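Local coordinates for leucyl-tRNA synthetase subunit alpha (PDB 3O0A), which charges tRNA with leucine and, through its CP1 hydrolytic domain, probably hydrolyses wrongly aminoacylated tRNA as an editing step, at residues R148-A153 with L158-V163; A127-Y132 with I139-A144. All blocks are in the same frame, centred on the assembly; numbering follows the deposited sequence.

Contact 1: residues R148-A153 with L158-V163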
ATOM      1  N   ARG A 148       8.807  -8.117  -5.850  1.00 25.42           N
ATOM      2  CA  ARG A 148       9.384  -7.258  -4.808  1.00 25.09           C
ATOM      3  C   ARG A 148       8.525  -7.342  -3.538  1.00 23.78           C
ATOM      4  O   ARG A 148       9.053  -7.484  -2.435  1.00 24.02           O
ATOM      5  CB  ARG A 148       9.490  -5.797  -5.280  1.00 25.30           C
ATOM      6  CG  ARG A 148      10.124  -5.589  -6.659  1.00 29.96           C
ATOM      7  CD  ARG A 148      11.637  -5.478  -6.560  1.00 35.24           C
ATOM      8  NE  ARG A 148      12.244  -4.968  -7.792  1.00 40.65           N
ATOM      9  CZ  ARG A 148      12.787  -5.723  -8.746  1.00 44.55           C
ATOM     10  NH1 ARG A 148      12.809  -7.048  -8.629  1.00 47.01           N
ATOM     11  NH2 ARG A 148      13.322  -5.154  -9.828  1.00 46.40           N
ATOM     12  N   ASP A 149       7.201  -7.288  -3.707  1.00 22.74           N
ATOM     13  CA  ASP A 149       6.266  -7.334  -2.572  1.00 21.68           C
ATOM     14  C   ASP A 149       6.238  -8.720  -1.930  1.00 22.11           C
ATOM     15  O   ASP A 149       6.067  -8.858  -0.718  1.00 21.78           O
ATOM     16  CB  ASP A 149       4.841  -6.957  -3.019  1.00 20.83           C
ATOM     17  CG  ASP A 149       4.720  -5.512  -3.508  1.00 20.74           C
ATOM     18  OD1 ASP A 149       5.525  -4.631  -3.120  1.00 21.55           O
ATOM     19  OD2 ASP A 149       3.781  -5.243  -4.275  1.00 18.40           O
ATOM     20  N   TRP A 150       6.365  -9.754  -2.754  1.00 23.14           N
ATOM     21  CA  TRP A 150       6.384 -11.124  -2.269  1.00 24.28           C
ATOM     22  C   TRP A 150       7.559 -11.328  -1.309  1.00 24.93           C
ATOM     23  O   TRP A 150       7.397 -11.881  -0.224  1.00 24.83           O
ATOM     24  CB  TRP A 150       6.510 -12.093  -3.442  1.00 25.71           C
ATOM     25  CG  TRP A 150       6.412 -13.510  -3.034  1.00 27.65           C
ATOM     26  CD1 TRP A 150       5.286 -14.281  -3.004  1.00 28.84           C
ATOM     27  CD2 TRP A 150       7.489 -14.355  -2.603  1.00 29.73           C
ATOM     28  NE1 TRP A 150       5.592 -15.551  -2.577  1.00 30.41           N
ATOM     29  CE2 TRP A 150       6.935 -15.622  -2.317  1.00 30.72           C
ATOM     30  CE3 TRP A 150       8.863 -14.159  -2.421  1.00 29.08           C
ATOM     31  CZ2 TRP A 150       7.714 -16.703  -1.871  1.00 32.64           C
ATOM     32  CZ3 TRP A 150       9.642 -15.235  -1.972  1.00 31.26           C
ATOM     33  CH2 TRP A 150       9.059 -16.486  -1.701  1.00 32.54           C
ATOM     34  N   GLU A 151       8.728 -10.852  -1.723  1.00 25.47           N
ATOM     35  CA  GLU A 151       9.958 -10.989  -0.932  1.00 26.86           C
ATOM     36  C   GLU A 151       9.881 -10.212   0.383  1.00 25.55           C
ATOM     37  O   GLU A 151      10.341 -10.693   1.427  1.00 26.72           O
ATOM     38  CB  GLU A 151      11.160 -10.542  -1.761  1.00 27.98           C
ATOM     39  CG  GLU A 151      11.477 -11.490  -2.916  1.00 31.61           C
ATOM     40  CD  GLU A 151      12.325 -10.853  -4.009  1.00 35.06           C
ATOM     41  OE1 GLU A 151      12.521  -9.615  -4.008  1.00 34.86           O
ATOM     42  OE2 GLU A 151      12.787 -11.603  -4.889  1.00 38.74           O
ATOM     43  N   PHE A 152       9.297  -9.019   0.333  1.00 23.58           N
ATOM     44  CA  PHE A 152       9.060  -8.247   1.545  1.00 21.79           C
ATOM     45  C   PHE A 152       8.101  -8.979   2.480  1.00 21.33           C
ATOM     46  O   PHE A 152       8.349  -9.052   3.685  1.00 20.86           O
ATOM     47  CB  PHE A 152       8.530  -6.849   1.225  1.00 20.43           C
ATOM     48  CG  PHE A 152       8.563  -5.912   2.410  1.00 20.34           C
ATOM     49  CD1 PHE A 152       9.729  -5.215   2.726  1.00 20.61           C
ATOM     50  CD2 PHE A 152       7.434  -5.737   3.211  1.00 20.40           C
ATOM     51  CE1 PHE A 152       9.767  -4.350   3.826  1.00 19.16           C
ATOM     52  CE2 PHE A 152       7.465  -4.873   4.313  1.00 20.74           C
ATOM     53  CZ  PHE A 152       8.631  -4.181   4.613  1.00 19.20           C
ATOM     54  N   ALA A 153       7.018  -9.523   1.925  1.00 21.46           N
ATOM     55  CA  ALA A 153       6.021 -10.246   2.720  1.00 22.04           C
ATOM     56  C   ALA A 153       6.612 -11.498   3.369  1.00 24.31           C
ATOM     57  O   ALA A 153       6.268 -11.831   4.501  1.00 24.41           O
ATOM     58  CB  ALA A 153       4.791 -10.602   1.871  1.00 22.42           C
ATOM     59  N   LEU A 158       3.917 -11.135   6.199  1.00 25.79           N
ATOM     60  CA  LEU A 158       2.686 -10.481   5.741  1.00 24.71           C
ATOM     61  C   LEU A 158       1.846 -11.404   4.833  1.00 25.17           C
ATOM     62  O   LEU A 158       2.404 -12.259   4.146  1.00 25.42           O
ATOM     63  CB  LEU A 158       3.023  -9.148   5.057  1.00 23.25           C
ATOM     64  CG  LEU A 158       3.756  -8.141   5.969  1.00 22.67           C
ATOM     65  CD1 LEU A 158       4.401  -7.020   5.177  1.00 20.77           C
ATOM     66  CD2 LEU A 158       2.828  -7.577   7.055  1.00 23.27           C
ATOM     67  N   PRO A 159       0.502 -11.252   4.863  1.00 24.77           N
ATOM     68  CA  PRO A 159      -0.417 -12.104   4.113  1.00 25.38           C
ATOM     69  C   PRO A 159      -0.231 -12.076   2.599  1.00 25.32           C
ATOM     70  O   PRO A 159       0.090 -11.035   2.017  1.00 24.30           O
ATOM     71  CB  PRO A 159      -1.793 -11.542   4.482  1.00 24.98           C
ATOM     72  CG  PRO A 159      -1.590 -10.872   5.774  1.00 24.08           C
ATOM     73  CD  PRO A 159      -0.239 -10.263   5.664  1.00 24.18           C
ATOM     74  N   ILE A 160      -0.435 -13.236   1.983  1.00 26.07           N
ATOM     75  CA  ILE A 160      -0.421 -13.365   0.538  1.00 26.33           C
ATOM     76  C   ILE A 160      -1.860 -13.669   0.126  1.00 25.98           C
ATOM     77  O   ILE A 160      -2.483 -14.589   0.657  1.00 26.69           O
ATOM     78  CB  ILE A 160       0.553 -14.474   0.062  1.00 27.89           C
ATOM     79  CG1 ILE A 160       1.929 -14.297   0.716  1.00 28.64           C
ATOM     80  CG2 ILE A 160       0.670 -14.466  -1.465  1.00 28.52           C
ATOM     81  CD1 ILE A 160       2.828 -15.547   0.660  1.00 30.16           C
ATOM     82  N   LYS A 161      -2.393 -12.871  -0.800  1.00 24.02           N
ATOM     83  CA  LYS A 161      -3.774 -13.033  -1.257  1.00 23.49           C
ATOM     84  C   LYS A 161      -3.827 -13.091  -2.783  1.00 22.65           C
ATOM     85  O   LYS A 161      -3.486 -12.122  -3.460  1.00 21.22           O
ATOM     86  CB  LYS A 161      -4.639 -11.882  -0.731  1.00 22.46           C
ATOM     87  CG  LYS A 161      -6.114 -11.929  -1.120  1.00 24.61           C
ATOM     88  CD  LYS A 161      -6.805 -10.724  -0.498  1.00 26.31           C
ATOM     89  CE  LYS A 161      -8.291 -10.707  -0.748  1.00 27.11           C
ATOM     90  NZ  LYS A 161      -8.854  -9.439  -0.189  1.00 27.37           N
ATOM     91  N   VAL A 162      -4.246 -14.231  -3.318  1.00 22.85           N
ATOM     92  CA  VAL A 162      -4.330 -14.404  -4.769  1.00 23.00           C
ATOM     93  C   VAL A 162      -5.578 -13.727  -5.332  1.00 22.21           C
ATOM     94  O   VAL A 162      -6.684 -13.961  -4.842  1.00 22.07           O
ATOM     95  CB  VAL A 162      -4.310 -15.898  -5.177  1.00 24.58           C
ATOM     96  CG1 VAL A 162      -4.353 -16.036  -6.697  1.00 25.36           C
ATOM     97  CG2 VAL A 162      -3.065 -16.582  -4.613  1.00 25.40           C
ATOM     98  N   VAL A 163      -5.387 -12.882  -6.347  1.00 21.56           N
ATOM     99  CA  VAL A 163      -6.510 -12.237  -7.048  1.00 21.37           C
ATOM    100  C   VAL A 163      -6.495 -12.395  -8.571  1.00 22.25           C
ATOM    101  O   VAL A 163      -7.494 -12.132  -9.220  1.00 21.97           O
ATOM    102  CB  VAL A 163      -6.671 -10.735  -6.681  1.00 19.76           C
ATOM    103  CG1 VAL A 163      -7.167 -10.591  -5.257  1.00 18.71           C
ATOM    104  CG2 VAL A 163      -5.369  -9.963  -6.910  1.00 19.19           C
TER

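Contact 2: residues A127-Y132 with I139-A144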
ATOM      1  N   ALA A 127       9.444   1.145   3.632  1.00 13.57           N
ATOM      2  CA  ALA A 127      10.488   0.183   3.212  1.00 14.68           C
ATOM      3  C   ALA A 127      11.524   0.760   2.257  1.00 14.93           C
ATOM      4  O   ALA A 127      11.242   1.716   1.538  1.00 15.23           O
ATOM      5  CB  ALA A 127       9.858  -1.079   2.626  1.00 15.46           C
ATOM      6  N   ASN A 128      12.732   0.185   2.270  1.00 16.75           N
ATOM      7  CA  ASN A 128      13.842   0.695   1.453  1.00 17.95           C
ATOM      8  C   ASN A 128      13.634   0.538  -0.049  1.00 18.90           C
ATOM      9  O   ASN A 128      14.078   1.386  -0.837  1.00 20.44           O
ATOM     10  CB  ASN A 128      15.190   0.095   1.878  1.00 19.07           C
ATOM     11  CG  ASN A 128      15.257  -1.417   1.711  1.00 19.19           C
ATOM     12  OD1 ASN A 128      14.241  -2.088   1.513  1.00 18.66           O
ATOM     13  ND2 ASN A 128      16.473  -1.960   1.802  1.00 21.51           N
ATOM     14  N   TYR A 129      12.929  -0.519  -0.448  1.00 19.26           N
ATOM     15  CA  TYR A 129      12.796  -0.851  -1.874  1.00 19.38           C
ATOM     16  C   TYR A 129      11.808   0.039  -2.645  1.00 18.84           C
ATOM     17  O   TYR A 129      11.749  -0.004  -3.881  1.00 18.59           O
ATOM     18  CB  TYR A 129      12.484  -2.349  -2.053  1.00 20.37           C
ATOM     19  CG  TYR A 129      11.050  -2.772  -1.766  1.00 20.24           C
ATOM     20  CD1 TYR A 129      10.613  -3.027  -0.457  1.00 21.14           C
ATOM     21  CD2 TYR A 129      10.139  -2.957  -2.806  1.00 20.47           C
ATOM     22  CE1 TYR A 129       9.289  -3.425  -0.192  1.00 19.63           C
ATOM     23  CE2 TYR A 129       8.811  -3.353  -2.550  1.00 19.74           C
ATOM     24  CZ  TYR A 129       8.398  -3.596  -1.255  1.00 20.39           C
ATOM     25  OH  TYR A 129       7.098  -3.997  -1.015  1.00 20.54           O
ATOM     26  N   VAL A 130      11.045   0.844  -1.912  1.00 17.20           N
ATOM     27  CA  VAL A 130      10.076   1.731  -2.502  1.00 17.29           C
ATOM     28  C   VAL A 130      10.705   3.114  -2.594  1.00 17.21           C
ATOM     29  O   VAL A 130      11.074   3.706  -1.582  1.00 16.38           O
ATOM     30  CB  VAL A 130       8.751   1.729  -1.679  1.00 16.21           C
ATOM     31  CG1 VAL A 130       7.795   2.802  -2.179  1.00 16.55           C
ATOM     32  CG2 VAL A 130       8.104   0.356  -1.774  1.00 16.61           C
ATOM     33  N   LEU A 131      10.856   3.598  -3.823  1.00 18.15           N
ATOM     34  CA  LEU A 131      11.503   4.886  -4.046  1.00 18.89           C
ATOM     35  C   LEU A 131      10.462   5.990  -4.076  1.00 19.05           C
ATOM     36  O   LEU A 131       9.409   5.836  -4.690  1.00 18.68           O
ATOM     37  CB  LEU A 131      12.320   4.867  -5.344  1.00 19.51           C
ATOM     38  CG  LEU A 131      13.485   3.862  -5.380  1.00 19.35           C
ATOM     39  CD1 LEU A 131      14.218   3.897  -6.733  1.00 22.75           C
ATOM     40  CD2 LEU A 131      14.466   4.094  -4.228  1.00 19.80           C
ATOM     41  N   TYR A 132      10.770   7.113  -3.429  1.00 19.81           N
ATOM     42  CA  TYR A 132       9.846   8.242  -3.400  1.00 20.23           C
ATOM     43  C   TYR A 132       9.486   8.732  -4.809  1.00 20.97           C
ATOM     44  O   TYR A 132       8.383   9.220  -5.043  1.00 20.43           O
ATOM     45  CB  TYR A 132      10.396   9.382  -2.531  1.00 20.96           C
ATOM     46  CG  TYR A 132       9.398  10.503  -2.322  1.00 21.06           C
ATOM     47  CD1 TYR A 132       8.172  10.262  -1.701  1.00 20.02           C
ATOM     48  CD2 TYR A 132       9.670  11.793  -2.759  1.00 24.69           C
ATOM     49  CE1 TYR A 132       7.247  11.283  -1.513  1.00 21.28           C
ATOM     50  CE2 TYR A 132       8.746  12.827  -2.575  1.00 25.17           C
ATOM     51  CZ  TYR A 132       7.542  12.558  -1.949  1.00 22.44           C
ATOM     52  OH  TYR A 132       6.629  13.577  -1.770  1.00 23.40           O
ATOM     53  N   ILE A 139       2.975   2.851  -2.400  1.00 12.02           N
ATOM     54  CA  ILE A 139       2.459   1.789  -3.261  1.00 12.96           C
ATOM     55  C   ILE A 139       1.505   0.881  -2.491  1.00 12.62           C
ATOM     56  O   ILE A 139       1.608   0.739  -1.262  1.00 11.45           O
ATOM     57  CB  ILE A 139       3.612   0.959  -3.917  1.00 14.25           C
ATOM     58  CG1 ILE A 139       4.459   0.243  -2.855  1.00 14.10           C
ATOM     59  CG2 ILE A 139       4.491   1.860  -4.812  1.00 15.06           C
ATOM     60  CD1 ILE A 139       5.288  -0.936  -3.403  1.00 15.66           C
ATOM     61  N   MET A 140       0.571   0.277  -3.220  1.00 13.26           N
ATOM     62  CA  MET A 140      -0.139  -0.874  -2.685  1.00 13.39           C
ATOM     63  C   MET A 140       0.687  -2.119  -2.947  1.00 14.19           C
ATOM     64  O   MET A 140       1.314  -2.269  -4.014  1.00 14.50           O
ATOM     65  CB  MET A 140      -1.536  -1.003  -3.277  1.00 13.51           C
ATOM     66  CG  MET A 140      -1.563  -1.422  -4.734  1.00 14.07           C
ATOM     67  SD  MET A 140      -3.264  -1.392  -5.313  1.00 14.83           S
ATOM     68  CE  MET A 140      -3.056  -2.380  -6.795  1.00 15.73           C
ATOM     69  N   CYS A 141       0.720  -3.007  -1.960  1.00 14.29           N
ATOM     70  CA  CYS A 141       1.549  -4.185  -2.078  1.00 15.46           C
ATOM     71  C   CYS A 141       0.720  -5.454  -2.201  1.00 15.84           C
ATOM     72  O   CYS A 141      -0.143  -5.735  -1.374  1.00 15.25           O
ATOM     73  CB  CYS A 141       2.533  -4.257  -0.910  1.00 15.73           C
ATOM     74  SG  CYS A 141       3.590  -2.788  -0.821  1.00 19.43           S
ATOM     75  N   VAL A 142       1.011  -6.205  -3.256  1.00 15.98           N
ATOM     76  CA  VAL A 142       0.244  -7.377  -3.643  1.00 17.05           C
ATOM     77  C   VAL A 142       1.271  -8.513  -3.783  1.00 18.26           C
ATOM     78  O   VAL A 142       1.736  -8.819  -4.890  1.00 18.78           O
ATOM     79  CB  VAL A 142      -0.528  -7.135  -4.960  1.00 16.96           C
ATOM     80  CG1 VAL A 142      -1.400  -8.352  -5.342  1.00 17.83           C
ATOM     81  CG2 VAL A 142      -1.393  -5.863  -4.848  1.00 15.76           C
ATOM     82  N   PRO A 143       1.649  -9.130  -2.649  1.00 18.94           N
ATOM     83  CA  PRO A 143       2.704 -10.145  -2.694  1.00 20.15           C
ATOM     84  C   PRO A 143       2.422 -11.326  -3.621  1.00 21.73           C
ATOM     85  O   PRO A 143       3.365 -11.925  -4.134  1.00 22.73           O
ATOM     86  CB  PRO A 143       2.815 -10.643  -1.248  1.00 20.82           C
ATOM     87  CG  PRO A 143       2.026  -9.736  -0.426  1.00 19.81           C
ATOM     88  CD  PRO A 143       1.133  -8.901  -1.287  1.00 18.70           C
ATOM     89  N   ALA A 144       1.149 -11.662  -3.827  1.00 21.43           N
ATOM     90  CA  ALA A 144       0.795 -12.738  -4.758  1.00 22.66           C
ATOM     91  C   ALA A 144       1.246 -12.464  -6.197  1.00 23.09           C
ATOM     92  O   ALA A 144       1.481 -13.403  -6.960  1.00 24.80           O
ATOM     93  CB  ALA A 144      -0.704 -13.015  -4.711  1.00 22.81           C
TER

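Contact 1: residues R148-A153 with L158-V163
Ala153 and Leu158 bring their CA atoms to within 4.5 Å of each other, where the chain leaves helix 147-156 and turns back along its flank as an extended loop. The turn is a worked example of how a helix can be closed by a backbone bond one residue longer than the helical spacing. Leu158 N donates to Ala153 O, five positions earlier, over 3.0 Å; the N-H points at the acceptor with an angle of 162° and meets a lone pair in the carbonyl plane. In the editing domain this helix lies against the mixed sheet, and the loop that follows leads on to strand 164-165.

The same two residues also pack through carbon. Ala153 CB lies 3.9 Å from Leu158 CB, and both side chains rest on Phe55 of strand 55-58, with Leu158 reaching further to Trp125 of strand 121-127, so the turn is seated against the sheet. The CD1 branch of Leu158 comes to the edge of the Phe152 ring, near the ring plane, 3.8 Å from Phe152 CD2. The Phe152 ring is brought within range of this methyl because its CG stands opposite the backbone N (chi1 -167°).

One turn before Ala153, Trp150 makes a looser contact at the more exposed margin. The polar end of its indole is engaged away from segment 158-163: NE1 is hydrogen-bonded to the backbone oxygen of Phe172. Ile160 meets the indole obliquely, with its terminal CD1 methyl 4.3 Å from Trp150 NE1.

Contact 2: residues A127-Y132 with I139-A144
Ile139 and Val130 make the tightest meeting in this contact, CD1 of the isoleucine coming to 3.5 Å from CG2 of the valine, with Ile139 CG1 close behind at 3.8 Å. A chi1 of 62° sets CG1 of Ile139 between its backbone N and carbonyl carbon, on the side of the loop, and an extended chi2 of 161° carries CD1 on to Val130; the two aliphatic side chains cross at a slant.

Val130 CG2 has a second neighbour, within its own segment. It sits over the centre of one face of the Tyr129 ring, 3.8 Å above the plane, so this one methyl meets the aromatic face and, at roughly a right angle to it, Ile139 CD1. The valine closes a type I beta turn that starts on Ala127, the last residue of strand 121-127; the loop carries the chain past strand 55-58 to 138-141, an outermost strand of the mixed sheet. Val130 and Cys141 both touch Val57 of the intervening strand.

Tyr129 is the third participant. Ile139 CD1 approaches its ring obliquely, 4.4 Å from CE2, and the hydroxyl passes Cys141 SG at 3.7 Å in van der Waals contact. The OH is hydrogen-bonded to Asp149 OD1 of helix 147-156, which helps to fix the far end of the ring, while the ring also meets Phe152 and takes a cation-pi interaction from Lys104.

In the fold
Along the chain, contact 2 is complete before the first residue of contact 1, and their centres lie about 10 Å apart in the editing domain. Strand 138-141, at the border of the mixed sheet, leads through a short connection into helix 147-156, which lies over the sheet. Asp149 couples them: besides its bond with the Tyr129 hydroxyl, its OD2 probably accepts a hydrogen bond from Val142 N, at 3.1 Å, so one helix carboxylate holds both segments of contact 2. Trp150 CB packs against Pro143 O, and Lys161 O against Ala144 CB. The edge strand, the turn before it, the helix after it and the chain leaving that helix thus form one continuous piece of the editing domain.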